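Local coordinates for cell division control protein (Pyrococcus abyssi, PDB 6RPP), which probably excises itself from an MCM helicase precursor by protein splicing, as an intein of the Hint fold, at residues K3-E8 with P95-F100; K84-K89 with W131-E136; K89-T94 with L159-F164; V101-K106 with E117-A122. The protein carries 2 engineered substitutions. All blocks are in the same frame, centred on the assembly; numbering follows the deposited sequence.

Interaction 1 (K3-E8 with P95-F100). Engineered in segment 3-8: Ala-4 (natural residue Cys).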
loop_
_atom_site.group_PDB
_atom_site.type_symbol
_atom_site.label_atom_id
_atom_site.label_comp_id
_atom_site.label_asym_id
_atom_site.label_seq_id
_atom_site.Cartn_x
_atom_site.Cartn_y
_atom_site.Cartn_z
ATOM N N LYS A 3 8.083 -2.652 -4.910
ATOM C CA LYS A 3 7.218 -1.577 -4.418
ATOM C C LYS A 3 6.155 -2.249 -3.542
ATOM O O LYS A 3 5.216 -2.880 -4.057
ATOM C CB LYS A 3 6.623 -0.796 -5.610
ATOM C CG LYS A 3 7.620 0.024 -6.453
ATOM C CD LYS A 3 8.665 -0.807 -7.164
ATOM C CE LYS A 3 9.408 -0.070 -8.266
ATOM N NZ LYS A 3 10.873 -0.317 -8.096
ATOM N N ALA A 4 6.286 -2.150 -2.214
ATOM C CA ALA A 4 5.474 -2.998 -1.343
ATOM C C ALA A 4 5.479 -2.452 0.085
ATOM O O ALA A 4 6.181 -1.474 0.394
ATOM C CB ALA A 4 5.994 -4.454 -1.386
ATOM N N VAL A 5 4.679 -3.090 0.957
ATOM C CA VAL A 5 4.467 -2.591 2.310
ATOM C C VAL A 5 4.625 -3.734 3.331
ATOM O O VAL A 5 4.588 -4.919 3.002
ATOM C CB VAL A 5 3.090 -1.901 2.469
ATOM C CG1 VAL A 5 2.871 -0.859 1.390
ATOM C CG2 VAL A 5 1.950 -2.959 2.435
ATOM N N ASP A 6 4.806 -3.359 4.602
ATOM C CA ASP A 6 4.913 -4.299 5.735
ATOM C C ASP A 6 3.609 -5.102 5.983
ATOM O O ASP A 6 2.499 -4.591 5.807
ATOM C CB ASP A 6 5.298 -3.423 6.950
ATOM C CG ASP A 6 5.450 -4.150 8.228
ATOM O OD1 ASP A 6 4.471 -4.636 8.827
ATOM O OD2 ASP A 6 6.574 -4.160 8.769
ATOM N N TYR A 7 3.822 -6.370 6.365
ATOM C CA TYR A 7 2.771 -7.317 6.767
ATOM C C TYR A 7 1.627 -6.659 7.526
ATOM O O TYR A 7 0.432 -6.950 7.271
ATOM C CB TYR A 7 3.395 -8.410 7.632
ATOM C CG TYR A 7 2.515 -9.615 7.880
ATOM C CD1 TYR A 7 1.418 -9.519 8.693
ATOM C CD2 TYR A 7 2.881 -10.836 7.378
ATOM C CE1 TYR A 7 0.631 -10.632 8.939
ATOM C CE2 TYR A 7 2.113 -11.964 7.656
ATOM C CZ TYR A 7 0.978 -11.816 8.394
ATOM O OH TYR A 7 0.205 -12.950 8.660
ATOM N N GLU A 8 1.963 -5.790 8.474
ATOM C CA GLU A 8 0.965 -5.325 9.458
ATOM C C GLU A 8 0.161 -4.137 8.950
ATOM O O GLU A 8 -0.718 -3.651 9.695
ATOM C CB GLU A 8 1.603 -4.987 10.786
ATOM C CG GLU A 8 2.209 -6.187 11.491
ATOM C CD GLU A 8 2.795 -5.851 12.840
ATOM O OE1 GLU A 8 3.826 -5.126 12.891
ATOM O OE2 GLU A 8 2.265 -6.285 13.865
ATOM N N PRO A 95 11.713 1.259 0.099
ATOM C CA PRO A 95 12.200 2.601 -0.242
ATOM C C PRO A 95 11.704 3.113 -1.586
ATOM O O PRO A 95 11.585 4.331 -1.760
ATOM C CB PRO A 95 13.729 2.430 -0.237
ATOM C CG PRO A 95 13.936 1.279 0.760
ATOM C CD PRO A 95 12.808 0.335 0.483
ATOM N N THR A 96 11.413 2.235 -2.554
ATOM C CA THR A 96 10.906 2.704 -3.845
ATOM C C THR A 96 9.392 2.722 -3.930
ATOM O O THR A 96 8.875 3.093 -4.984
ATOM C CB THR A 96 11.453 1.857 -5.019
ATOM O OG1 THR A 96 11.057 0.479 -4.899
ATOM C CG2 THR A 96 12.954 1.930 -5.065
ATOM N N HIS A 97 8.686 2.404 -2.845
ATOM C CA HIS A 97 7.232 2.450 -2.875
ATOM C C HIS A 97 6.768 3.877 -3.137
ATOM O O HIS A 97 7.163 4.789 -2.389
ATOM C CB HIS A 97 6.712 1.962 -1.531
ATOM C CG HIS A 97 5.230 2.000 -1.412
ATOM N ND1 HIS A 97 4.430 0.952 -1.803
ATOM C CD2 HIS A 97 4.407 2.955 -0.919
ATOM C CE1 HIS A 97 3.164 1.293 -1.643
ATOM N NE2 HIS A 97 3.120 2.479 -1.054
ATOM N N PRO A 98 5.903 4.116 -4.134
ATOM C CA PRO A 98 5.509 5.492 -4.441
ATOM C C PRO A 98 4.281 5.932 -3.663
ATOM O O PRO A 98 3.401 5.141 -3.337
ATOM C CB PRO A 98 5.220 5.451 -5.947
ATOM C CG PRO A 98 4.807 4.062 -6.205
ATOM C CD PRO A 98 5.543 3.180 -5.212
ATOM N N PHE A 99 4.233 7.246 -3.406
ATOM C CA PHE A 99 3.122 7.932 -2.780
ATOM C C PHE A 99 2.600 8.976 -3.744
ATOM O O PHE A 99 3.354 9.523 -4.529
ATOM C CB PHE A 99 3.547 8.636 -1.471
ATOM C CG PHE A 99 3.789 7.694 -0.356
ATOM C CD1 PHE A 99 5.013 7.037 -0.274
ATOM C CD2 PHE A 99 2.879 7.517 0.636
ATOM C CE1 PHE A 99 5.276 6.138 0.778
ATOM C CE2 PHE A 99 3.105 6.611 1.680
ATOM C CZ PHE A 99 4.307 5.939 1.779
ATOM N N PHE A 100 1.287 9.192 -3.715
ATOM C CA PHE A 100 0.679 10.352 -4.355
ATOM C C PHE A 100 1.046 11.612 -3.580
ATOM O O PHE A 100 0.754 11.696 -2.380
ATOM C CB PHE A 100 -0.843 10.195 -4.365
ATOM C CG PHE A 100 -1.309 8.892 -4.966
ATOM C CD1 PHE A 100 -1.315 8.715 -6.341
ATOM C CD2 PHE A 100 -1.711 7.853 -4.152
ATOM C CE1 PHE A 100 -1.727 7.513 -6.898
ATOM C CE2 PHE A 100 -2.112 6.650 -4.692
ATOM C CZ PHE A 100 -2.141 6.474 -6.050
#

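Interaction 2 (K84-K89 with W131-E136)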
loop_
_atom_site.group_PDB
_atom_site.type_symbol
_atom_site.label_atom_id
_atom_site.label_comp_id
_atom_site.label_asym_id
_atom_site.label_seq_id
_atom_site.Cartn_x
_atom_site.Cartn_y
_atom_site.Cartn_z
ATOM N N LYS A 84 5.797 8.815 8.482
ATOM C CA LYS A 84 4.848 9.341 9.454
ATOM C C LYS A 84 4.335 10.691 8.983
ATOM O O LYS A 84 5.132 11.519 8.511
ATOM C CB LYS A 84 5.490 9.506 10.852
ATOM C CG LYS A 84 6.007 8.211 11.482
ATOM C CD LYS A 84 6.762 8.522 12.773
ATOM C CE LYS A 84 5.827 8.996 13.857
ATOM N NZ LYS A 84 6.611 9.203 15.151
ATOM N N THR A 85 3.027 10.947 9.135
ATOM C CA THR A 85 2.454 12.213 8.687
ATOM C C THR A 85 2.060 13.090 9.877
ATOM O O THR A 85 1.948 12.629 11.025
ATOM C CB THR A 85 1.216 12.035 7.803
ATOM O OG1 THR A 85 0.112 11.579 8.621
ATOM C CG2 THR A 85 1.450 11.046 6.651
ATOM N N ARG A 86 1.856 14.388 9.598
ATOM C CA ARG A 86 1.454 15.309 10.665
ATOM C C ARG A 86 0.060 14.984 11.182
ATOM O O ARG A 86 -0.219 15.229 12.363
ATOM C CB ARG A 86 1.547 16.740 10.169
ATOM C CG ARG A 86 2.986 17.165 10.199
ATOM C CD ARG A 86 3.229 18.648 9.901
ATOM N NE ARG A 86 4.288 18.783 8.904
ATOM C CZ ARG A 86 5.591 18.811 9.178
ATOM N NH1 ARG A 86 6.472 18.906 8.190
ATOM N NH2 ARG A 86 6.019 18.734 10.432
ATOM N N GLY A 87 -0.800 14.471 10.330
ATOM C CA GLY A 87 -2.143 14.087 10.679
ATOM C C GLY A 87 -2.251 12.752 11.351
ATOM O O GLY A 87 -3.372 12.281 11.602
ATOM N N GLY A 88 -1.128 12.139 11.657
ATOM C CA GLY A 88 -1.081 11.007 12.541
ATOM C C GLY A 88 -0.937 9.654 11.896
ATOM O O GLY A 88 -0.981 8.655 12.633
ATOM N N LYS A 89 -0.726 9.571 10.578
ATOM C CA LYS A 89 -0.728 8.294 9.882
ATOM C C LYS A 89 0.685 7.733 9.861
ATOM O O LYS A 89 1.658 8.502 9.851
ATOM C CB LYS A 89 -1.277 8.464 8.456
ATOM C CG LYS A 89 -2.667 9.130 8.411
ATOM C CD LYS A 89 -3.645 8.417 9.334
ATOM C CE LYS A 89 -5.113 8.845 9.071
ATOM N NZ LYS A 89 -5.423 10.253 9.484
ATOM N N TRP A 131 -5.114 15.967 2.303
ATOM C CA TRP A 131 -3.710 16.024 1.893
ATOM C C TRP A 131 -2.881 16.380 3.122
ATOM O O TRP A 131 -3.009 17.486 3.687
ATOM C CB TRP A 131 -3.490 17.024 0.751
ATOM C CG TRP A 131 -4.132 16.520 -0.511
ATOM C CD1 TRP A 131 -5.331 16.915 -1.034
ATOM C CD2 TRP A 131 -3.605 15.553 -1.411
ATOM N NE1 TRP A 131 -5.586 16.243 -2.197
ATOM C CE2 TRP A 131 -4.535 15.406 -2.463
ATOM C CE3 TRP A 131 -2.430 14.803 -1.443
ATOM C CZ2 TRP A 131 -4.335 14.523 -3.515
ATOM C CZ3 TRP A 131 -2.232 13.922 -2.499
ATOM C CH2 TRP A 131 -3.184 13.784 -3.509
ATOM N N ASP A 132 -1.974 15.483 3.514
ATOM C CA ASP A 132 -1.398 15.482 4.847
ATOM C C ASP A 132 0.130 15.530 4.751
ATOM O O ASP A 132 0.735 14.625 4.167
ATOM C CB ASP A 132 -1.890 14.209 5.575
ATOM C CG ASP A 132 -1.450 14.116 7.005
ATOM O OD1 ASP A 132 -0.806 15.041 7.535
ATOM O OD2 ASP A 132 -1.773 13.034 7.593
ATOM N N GLU A 133 0.743 16.573 5.316
ATOM C CA GLU A 133 2.205 16.721 5.255
ATOM C C GLU A 133 2.932 15.543 5.875
ATOM O O GLU A 133 2.666 15.147 7.025
ATOM C CB GLU A 133 2.646 17.996 5.976
ATOM C CG GLU A 133 2.108 19.236 5.278
ATOM C CD GLU A 133 2.578 20.530 5.908
ATOM O OE1 GLU A 133 3.503 20.489 6.741
ATOM O OE2 GLU A 133 2.019 21.591 5.557
ATOM N N VAL A 134 3.923 15.026 5.147
ATOM C CA VAL A 134 4.856 14.115 5.806
ATOM C C VAL A 134 5.577 14.853 6.945
ATOM O O VAL A 134 6.029 16.009 6.795
ATOM C CB VAL A 134 5.850 13.555 4.767
ATOM C CG1 VAL A 134 6.964 12.737 5.451
ATOM C CG2 VAL A 134 5.124 12.732 3.722
ATOM N N ALA A 135 5.706 14.184 8.099
ATOM C CA ALA A 135 6.369 14.665 9.301
ATOM C C ALA A 135 7.814 14.193 9.379
ATOM O O ALA A 135 8.708 14.994 9.660
ATOM C CB ALA A 135 5.597 14.222 10.568
ATOM N N GLU A 136 8.061 12.915 9.118
ATOM C CA GLU A 136 9.377 12.319 9.206
ATOM C C GLU A 136 9.371 11.050 8.375
ATOM O O GLU A 136 8.341 10.348 8.269
ATOM C CB GLU A 136 9.786 11.966 10.656
ATOM C CG GLU A 136 9.845 13.062 11.690
ATOM C CD GLU A 136 8.593 13.097 12.561
ATOM O OE1 GLU A 136 7.977 12.021 12.770
ATOM O OE2 GLU A 136 8.224 14.196 13.028
HETATM O O HOH W 1 -4.262 12.292 7.829
#

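Interaction 3 (K89-T94 with L159-F164)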
loop_
_atom_site.group_PDB
_atom_site.type_symbol
_atom_site.label_atom_id
_atom_site.label_comp_id
_atom_site.label_asym_id
_atom_site.label_seq_id
_atom_site.Cartn_x
_atom_site.Cartn_y
_atom_site.Cartn_z
ATOM N N LYS A 89 -0.726 9.571 10.578
ATOM C CA LYS A 89 -0.728 8.294 9.882
ATOM C C LYS A 89 0.685 7.733 9.861
ATOM O O LYS A 89 1.658 8.502 9.851
ATOM C CB LYS A 89 -1.277 8.464 8.456
ATOM C CG LYS A 89 -2.667 9.130 8.411
ATOM C CD LYS A 89 -3.645 8.417 9.334
ATOM C CE LYS A 89 -5.113 8.845 9.071
ATOM N NZ LYS A 89 -5.423 10.253 9.484
ATOM N N ARG A 90 0.823 6.399 9.935
ATOM C CA ARG A 90 2.147 5.768 9.965
ATOM C C ARG A 90 2.105 4.555 9.039
ATOM O O ARG A 90 1.120 3.793 9.077
ATOM C CB ARG A 90 2.488 5.288 11.370
ATOM C CG ARG A 90 2.607 6.374 12.445
ATOM C CD ARG A 90 2.645 5.718 13.824
ATOM N NE ARG A 90 3.845 6.076 14.584
ATOM C CZ ARG A 90 4.921 5.299 14.697
ATOM N NH1 ARG A 90 4.956 4.109 14.097
ATOM N NH2 ARG A 90 5.963 5.711 15.415
ATOM N N ILE A 91 3.141 4.340 8.220
ATOM C CA ILE A 91 3.151 3.125 7.395
ATOM C C ILE A 91 4.615 2.757 7.152
ATOM O O ILE A 91 5.479 3.633 7.030
ATOM C CB ILE A 91 2.367 3.350 6.073
ATOM C CG1 ILE A 91 2.195 2.008 5.312
ATOM C CG2 ILE A 91 3.063 4.446 5.208
ATOM C CD1 ILE A 91 1.214 2.099 4.183
ATOM N N ARG A 92 4.893 1.458 7.015
ATOM C CA ARG A 92 6.242 0.957 6.755
ATOM C C ARG A 92 6.256 0.379 5.359
ATOM O O ARG A 92 5.420 -0.507 5.047
ATOM C CB ARG A 92 6.641 -0.087 7.815
ATOM C CG ARG A 92 6.722 0.498 9.241
ATOM C CD ARG A 92 7.203 -0.453 10.244
ATOM N NE ARG A 92 7.211 0.120 11.594
ATOM C CZ ARG A 92 8.234 0.746 12.171
ATOM N NH1 ARG A 92 9.402 0.865 11.547
ATOM N NH2 ARG A 92 8.091 1.219 13.411
ATOM N N VAL A 93 7.138 0.928 4.494
ATOM C CA VAL A 93 7.126 0.620 3.061
ATOM C C VAL A 93 8.541 0.408 2.551
ATOM O O VAL A 93 9.528 0.834 3.170
ATOM C CB VAL A 93 6.452 1.723 2.221
ATOM C CG1 VAL A 93 5.000 1.976 2.701
ATOM C CG2 VAL A 93 7.221 3.029 2.358
ATOM N N THR A 94 8.631 -0.220 1.354
ATOM C CA THR A 94 9.937 -0.306 0.731
ATOM C C THR A 94 10.408 1.081 0.261
ATOM O O THR A 94 9.613 2.006 0.038
ATOM C CB THR A 94 9.910 -1.253 -0.464
ATOM O OG1 THR A 94 9.013 -0.712 -1.444
ATOM C CG2 THR A 94 9.417 -2.641 -0.058
ATOM N N LEU A 159 -6.956 1.931 0.432
ATOM C CA LEU A 159 -6.842 2.551 1.762
ATOM C C LEU A 159 -6.274 1.589 2.783
ATOM O O LEU A 159 -6.822 0.495 3.007
ATOM C CB LEU A 159 -8.223 3.003 2.209
ATOM C CG LEU A 159 -8.272 3.716 3.564
ATOM C CD1 LEU A 159 -7.398 4.996 3.597
ATOM C CD2 LEU A 159 -9.791 4.040 3.798
ATOM N N ALA A 160 -5.182 1.999 3.450
ATOM C CA ALA A 160 -4.619 1.186 4.513
ATOM C C ALA A 160 -3.846 2.112 5.443
ATOM O O ALA A 160 -3.158 3.017 4.988
ATOM C CB ALA A 160 -3.701 0.094 3.915
ATOM N N ASN A 161 -3.997 1.863 6.745
ATOM C CA ASN A 161 -3.317 2.692 7.777
ATOM C C ASN A 161 -3.698 4.169 7.614
ATOM O O ASN A 161 -2.900 5.063 7.945
ATOM C CB ASN A 161 -1.805 2.507 7.739
ATOM C CG ASN A 161 -1.346 1.236 8.410
ATOM O OD1 ASN A 161 -2.122 0.292 8.551
ATOM N ND2 ASN A 161 -0.102 1.207 8.854
ATOM N N GLY A 162 -4.908 4.424 7.097
ATOM C CA GLY A 162 -5.388 5.771 6.876
ATOM C C GLY A 162 -4.752 6.502 5.707
ATOM O O GLY A 162 -4.979 7.709 5.580
ATOM N N ILE A 163 -3.976 5.802 4.853
ATOM C CA ILE A 163 -3.284 6.373 3.704
ATOM C C ILE A 163 -3.801 5.712 2.429
ATOM O O ILE A 163 -4.093 4.528 2.445
ATOM C CB ILE A 163 -1.765 6.131 3.854
ATOM C CG1 ILE A 163 -1.228 6.858 5.108
ATOM C CG2 ILE A 163 -0.992 6.571 2.595
ATOM C CD1 ILE A 163 0.186 6.462 5.486
ATOM N N PHE A 164 -3.943 6.457 1.318
ATOM C CA PHE A 164 -4.279 5.815 0.045
ATOM C C PHE A 164 -2.970 5.354 -0.541
ATOM O O PHE A 164 -2.216 6.149 -1.107
ATOM C CB PHE A 164 -5.040 6.808 -0.828
ATOM C CG PHE A 164 -6.436 6.989 -0.325
ATOM C CD1 PHE A 164 -7.389 6.007 -0.502
ATOM C CD2 PHE A 164 -6.751 8.115 0.402
ATOM C CE1 PHE A 164 -8.685 6.161 -0.021
ATOM C CE2 PHE A 164 -8.030 8.293 0.898
ATOM C CZ PHE A 164 -8.998 7.304 0.682
HETATM O O HOH W 2 -1.778 5.157 10.481
#

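Interaction 4 (V101-K106 with E117-A122)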
loop_
_atom_site.group_PDB
_atom_site.type_symbol
_atom_site.label_atom_id
_atom_site.label_comp_id
_atom_site.label_asym_id
_atom_site.label_seq_id
_atom_site.Cartn_x
_atom_site.Cartn_y
_atom_site.Cartn_z
ATOM N N VAL A 101 1.650 12.601 -4.251
ATOM C CA VAL A 101 2.028 13.853 -3.601
ATOM C C VAL A 101 1.371 14.998 -4.342
ATOM O O VAL A 101 1.523 15.126 -5.563
ATOM C CB VAL A 101 3.555 14.074 -3.560
ATOM C CG1 VAL A 101 3.870 15.449 -2.980
ATOM C CG2 VAL A 101 4.205 12.975 -2.715
ATOM N N LEU A 102 0.696 15.860 -3.605
ATOM C CA LEU A 102 0.093 17.041 -4.195
ATOM C C LEU A 102 1.082 18.188 -4.083
ATOM O O LEU A 102 1.386 18.645 -2.981
ATOM C CB LEU A 102 -1.204 17.375 -3.474
ATOM C CG LEU A 102 -1.864 18.691 -3.876
ATOM C CD1 LEU A 102 -2.450 18.614 -5.283
ATOM C CD2 LEU A 102 -2.929 19.061 -2.849
ATOM N N GLU A 103 1.583 18.673 -5.213
ATOM C CA GLU A 103 2.557 19.747 -5.171
ATOM C C GLU A 103 2.153 20.773 -6.212
ATOM O O GLU A 103 2.032 20.438 -7.396
ATOM C CB GLU A 103 3.969 19.211 -5.409
ATOM C CG GLU A 103 5.043 19.965 -4.650
ATOM C CD GLU A 103 6.347 19.196 -4.592
ATOM O OE1 GLU A 103 6.724 18.734 -3.494
ATOM O OE2 GLU A 103 6.989 19.045 -5.651
ATOM N N GLU A 104 1.893 21.999 -5.753
ATOM C CA GLU A 104 1.503 23.130 -6.590
ATOM C C GLU A 104 0.381 22.748 -7.556
ATOM O O GLU A 104 0.482 22.892 -8.777
ATOM C CB GLU A 104 2.714 23.710 -7.326
ATOM C CG GLU A 104 3.767 24.323 -6.392
ATOM C CD GLU A 104 5.165 23.776 -6.634
ATOM O OE1 GLU A 104 6.147 24.421 -6.199
ATOM O OE2 GLU A 104 5.284 22.707 -7.265
ATOM N N GLY A 105 -0.706 22.256 -6.967
ATOM C CA GLY A 105 -1.926 22.002 -7.690
ATOM C C GLY A 105 -1.977 20.720 -8.484
ATOM O O GLY A 105 -3.050 20.382 -8.996
ATOM N N LYS A 106 -0.874 19.973 -8.593
ATOM C CA LYS A 106 -0.871 18.730 -9.353
ATOM C C LYS A 106 -0.465 17.562 -8.471
ATOM O O LYS A 106 0.335 17.707 -7.540
ATOM C CB LYS A 106 0.084 18.785 -10.554
ATOM C CG LYS A 106 -0.302 17.808 -11.679
ATOM C CD LYS A 106 -1.771 17.993 -12.111
ATOM C CE LYS A 106 -2.489 16.660 -12.396
ATOM N NZ LYS A 106 -2.840 15.886 -11.181
ATOM N N GLU A 117 10.058 16.067 4.308
ATOM C CA GLU A 117 9.109 16.618 5.259
ATOM C C GLU A 117 8.363 17.791 4.654
ATOM O O GLU A 117 8.970 18.682 4.037
ATOM C CB GLU A 117 9.831 17.034 6.539
ATOM C CG GLU A 117 10.554 15.841 7.134
ATOM C CD GLU A 117 11.295 16.148 8.427
ATOM O OE1 GLU A 117 11.189 17.298 8.934
ATOM O OE2 GLU A 117 11.973 15.212 8.921
ATOM N N GLY A 118 7.034 17.786 4.839
ATOM C CA GLY A 118 6.150 18.789 4.267
ATOM C C GLY A 118 5.442 18.347 2.999
ATOM O O GLY A 118 4.430 18.962 2.625
ATOM N N ASN A 119 5.964 17.329 2.309
ATOM C CA ASN A 119 5.276 16.807 1.131
ATOM C C ASN A 119 3.901 16.312 1.565
ATOM O O ASN A 119 3.779 15.538 2.523
ATOM C CB ASN A 119 6.042 15.643 0.491
ATOM C CG ASN A 119 7.343 16.039 -0.224
ATOM O OD1 ASN A 119 8.099 15.108 -0.552
ATOM N ND2 ASN A 119 7.600 17.324 -0.496
ATOM N N LYS A 120 2.856 16.749 0.874
ATOM C CA LYS A 120 1.495 16.311 1.235
ATOM C C LYS A 120 1.088 15.021 0.509
ATOM O O LYS A 120 1.093 14.957 -0.725
ATOM C CB LYS A 120 0.521 17.452 0.904
ATOM C CG LYS A 120 0.726 18.650 1.809
ATOM C CD LYS A 120 -0.294 19.745 1.483
ATOM C CE LYS A 120 -0.263 20.821 2.536
ATOM N NZ LYS A 120 -1.293 21.884 2.284
ATOM N N ILE A 121 0.662 14.005 1.278
ATOM C CA ILE A 121 0.263 12.724 0.707
ATOM C C ILE A 121 -1.214 12.513 1.002
ATOM O O ILE A 121 -1.800 13.146 1.881
ATOM C CB ILE A 121 1.094 11.507 1.213
ATOM C CG1 ILE A 121 0.993 11.330 2.725
ATOM C CG2 ILE A 121 2.581 11.711 0.776
ATOM C CD1 ILE A 121 1.435 9.953 3.193
ATOM N N ALA A 122 -1.810 11.584 0.274
ATOM C CA ALA A 122 -3.249 11.402 0.318
ATOM C C ALA A 122 -3.668 10.472 1.460
ATOM O O ALA A 122 -3.156 9.361 1.578
ATOM C CB ALA A 122 -3.708 10.825 -1.024
HETATM O O HOH W 3 3.269 18.809 -1.103
#

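Interaction 1 (K3-E8 with P95-F100)
His-97 lies against the backbone of Lys-3 and Ala-4 and meets the side chain of Val-5, a compact example of how one ring can touch three consecutive residues around what is probably the N-terminal splice junction. It closes a Thr-Pro-Thr-His run, Thr-94 to His-97, that fits the block B motif of the Hint fold. Ala-4 is engineered from cysteine, probably the first residue of the natural intein. With CG anti to the backbone N (chi1 178°), the imidazole of His-97 reaches the 3-8 segment. Val-5 CG1 comes over one face in a CH-pi contact, 4.1 Å from the centroid of the His-97 ring and 28° off its normal, while the CD of Pro-98 covers the rim of the opposite face. At the ring edge the backbone N of Ala-4 stands 3.6 Å from ND1 of His-97, but that N-H is taken by Thr-94 OG1.

Lys-3 bends at chi2 (64°) and passes obliquely over Thr-96, with CD 3.5 Å from Thr-96 OG1, while its CG packs 4.0 Å from Pro-98 CD. The polar ends both find Ser-1: NZ of Lys-3 bonds to its carbonyl O, OG1 of Thr-96 to its hydroxyl. An alanine at Lys-3 would take away this aliphatic cover and would probably leave Thr-96 and Pro-98 less well packed, with the Ser-1 carbonyl lacking its ammonium mate.

Packing therefore carries the meeting; no modelled polar bond holds the buried ND1 of His-97. That atom faces the Lys-3 to Ala-4 amide, consistent with the block B histidine's usual help in N-terminal cleavage.

Interaction 2 (K84-K89 with W131-E136)
Asp-132 reaches across to the type I turn Thr-85 to Gly-88 and holds it with both carboxylate oxygens, just beyond a classic beta bulge between strands 80-85 and 128-140. Thr-85 OG1 donates to Asp-132 OD2 at 2.6 Å, coming from above the carboxylate plane, and itself accepts the N-H of Lys-89. Asp-132 OD1 takes the N-H of Gly-87 (2.9 Å) on its syn lone pair; a beta carbon on Gly-87 would run into Asp-132 OD2, consistent with glycine there. Extension of Asp-132, with CG anti to its own N (chi1 -176°), delivers the carboxylate to the turn. A water joins OD2 to Lys-89 NZ, which also bonds to Ile-124 O.

Next comes Arg-86. Its backbone N donates to Glu-133 O, and its NE forms a salt bridge with Glu-133 OE1 at 2.9 Å, the guanidinium and carboxylate planes nearly perpendicular (88°).

In the bulge, Lys-84 O accepts from Ala-135 N at 2.8 Å and, weakly, from Glu-136 N, while Lys-84 N donates to Glu-136 O. Farther out, a long salt bridge links Lys-84 and Glu-136. Packing ends with the guanidinium of Arg-86, one face of which lies over Ala-135 CA, 4.1 Å from its plane.

Interaction 3 (K89-T94 with L159-F164)
Lys-89, Arg-90 and Ile-91 meet a type I' turn, Ala-160 to Ile-163, whose backbone approaches the start of strand 90-93 without any direct main-chain bond between the two. The turn closes the beta hairpin of strands 157-160 and 163-166 near the C terminus of this Hint fold, so the contact couples that hairpin to an outer strand of the six-stranded sheet. In place of main-chain pairing, a water accepts from Arg-90 N and donates to Asn-161 O.

The one direct hydrogen bond comes from a side chain. ND2 of Asn-161 donates a hydrogen bond to Arg-90 O at 2.9 Å, in the carbonyl plane and with an N-H...O angle of 154°. The other end of the same amide, OD1, accepts from Glu-10 N, and this second bond helps to fix the amide's rotation.

Lys-89 lies over the turn with its hydrocarbon. A bend at chi2 (-52°) lays the chain along Gly-162, CE coming 3.8 Å from Gly-162 CA, and a beta carbon on Gly-162 would collide with Lys-89 CE. CD of Lys-89 also passes 3.7 Å from Asn-161 O, before NZ goes on to Ile-124 O. A serine in place of Lys-89 would lack the long chain, and would probably leave a gap over Gly-162 and the carbonyl of Ile-124 without its ammonium partner.

Beneath lies the apolar part. CG1 of Ile-163 touches Lys-89 CB at 3.7 Å, and the Ile-163 side chain, extended at chi2 (169°), carries its CD1 to within 3.5 Å of Ile-91 CG2.

Interaction 4 (V101-K106 with E117-A122)
Leu-102 and Val-101 share a single acceptor on the neighbouring strand, the carbonyl oxygen of Lys-120. Here antiparallel neighbours 98-103 and 120-125 of the six-stranded sheet of the Hint fold begin to part. Leu-102 N donates to Lys-120 O at 3.0 Å, in the carbonyl plane and at an N-H...O angle of 157°, and the same oxygen receives a CA-H...O contact from Val-101 CA at 3.2 Å. The return bond of regular antiparallel pairing is replaced by water: one molecule donates to Leu-102 O (2.7 Å) and accepts from Lys-120 N (2.9 Å). The N-to-C directions of 101-103 and 120-122 lie 135° apart, well short of straight antiparallel strands, and the water sits where they part.

With CG1 anti to its own N (chi1 175°), Val-101 sets that methyl beside Lys-120 O and 4.1 Å from Asn-119 CB, while its CG2 meets CG2 of Ile-121, also at 4.1 Å. On the other face, Leu-102 and Lys-120 both rest on Trp-131. OE1 of Glu-103 comes 3.4 Å from Asn-119 ND2, but the angle is poor and no bond forms.

The second shell, Arg-110 and Glu-116, positions these groups: Arg-110 NH1 makes a salt bridge to Glu-103, though Glu-103 is poorly ordered, and a hydrogen bond to Asn-119 OD1, which also accepts from Glu-116 N. The type I' turn Glu-103 to Lys-106 leads back into strand 106-111.

Between these two inner strands the pairing thus rests, within the two segments, on one direct bond, one water and a small apolar patch, with charge supplied from strand 106-111.

How the interactions relate
Interactions 1 and 3 lie near the chain centre, though only interaction 1 is truly buried; interactions 2 and 4 lie about 16 and 17 Å from that centre. Chemistry follows place: interaction 1 is ring and hydrocarbon packing, while interaction 2 is rich in charges and hydrogen bonds. Interactions 2, 3 and 4 each include a bridging water; in 3 and 4 it stands in for missing main-chain pairing. Lys-89 serves both interactions 2 and 3, and strand 98-103 serves interactions 1 and 4. Probable backbone bonds, Ala-4 with Thr-94 and Val-134 with Asn-119, tie interaction 1 to 3 and interaction 2 to 4. All four reach the six-stranded sheet, to which interactions 1 and 3 attach the terminal regions.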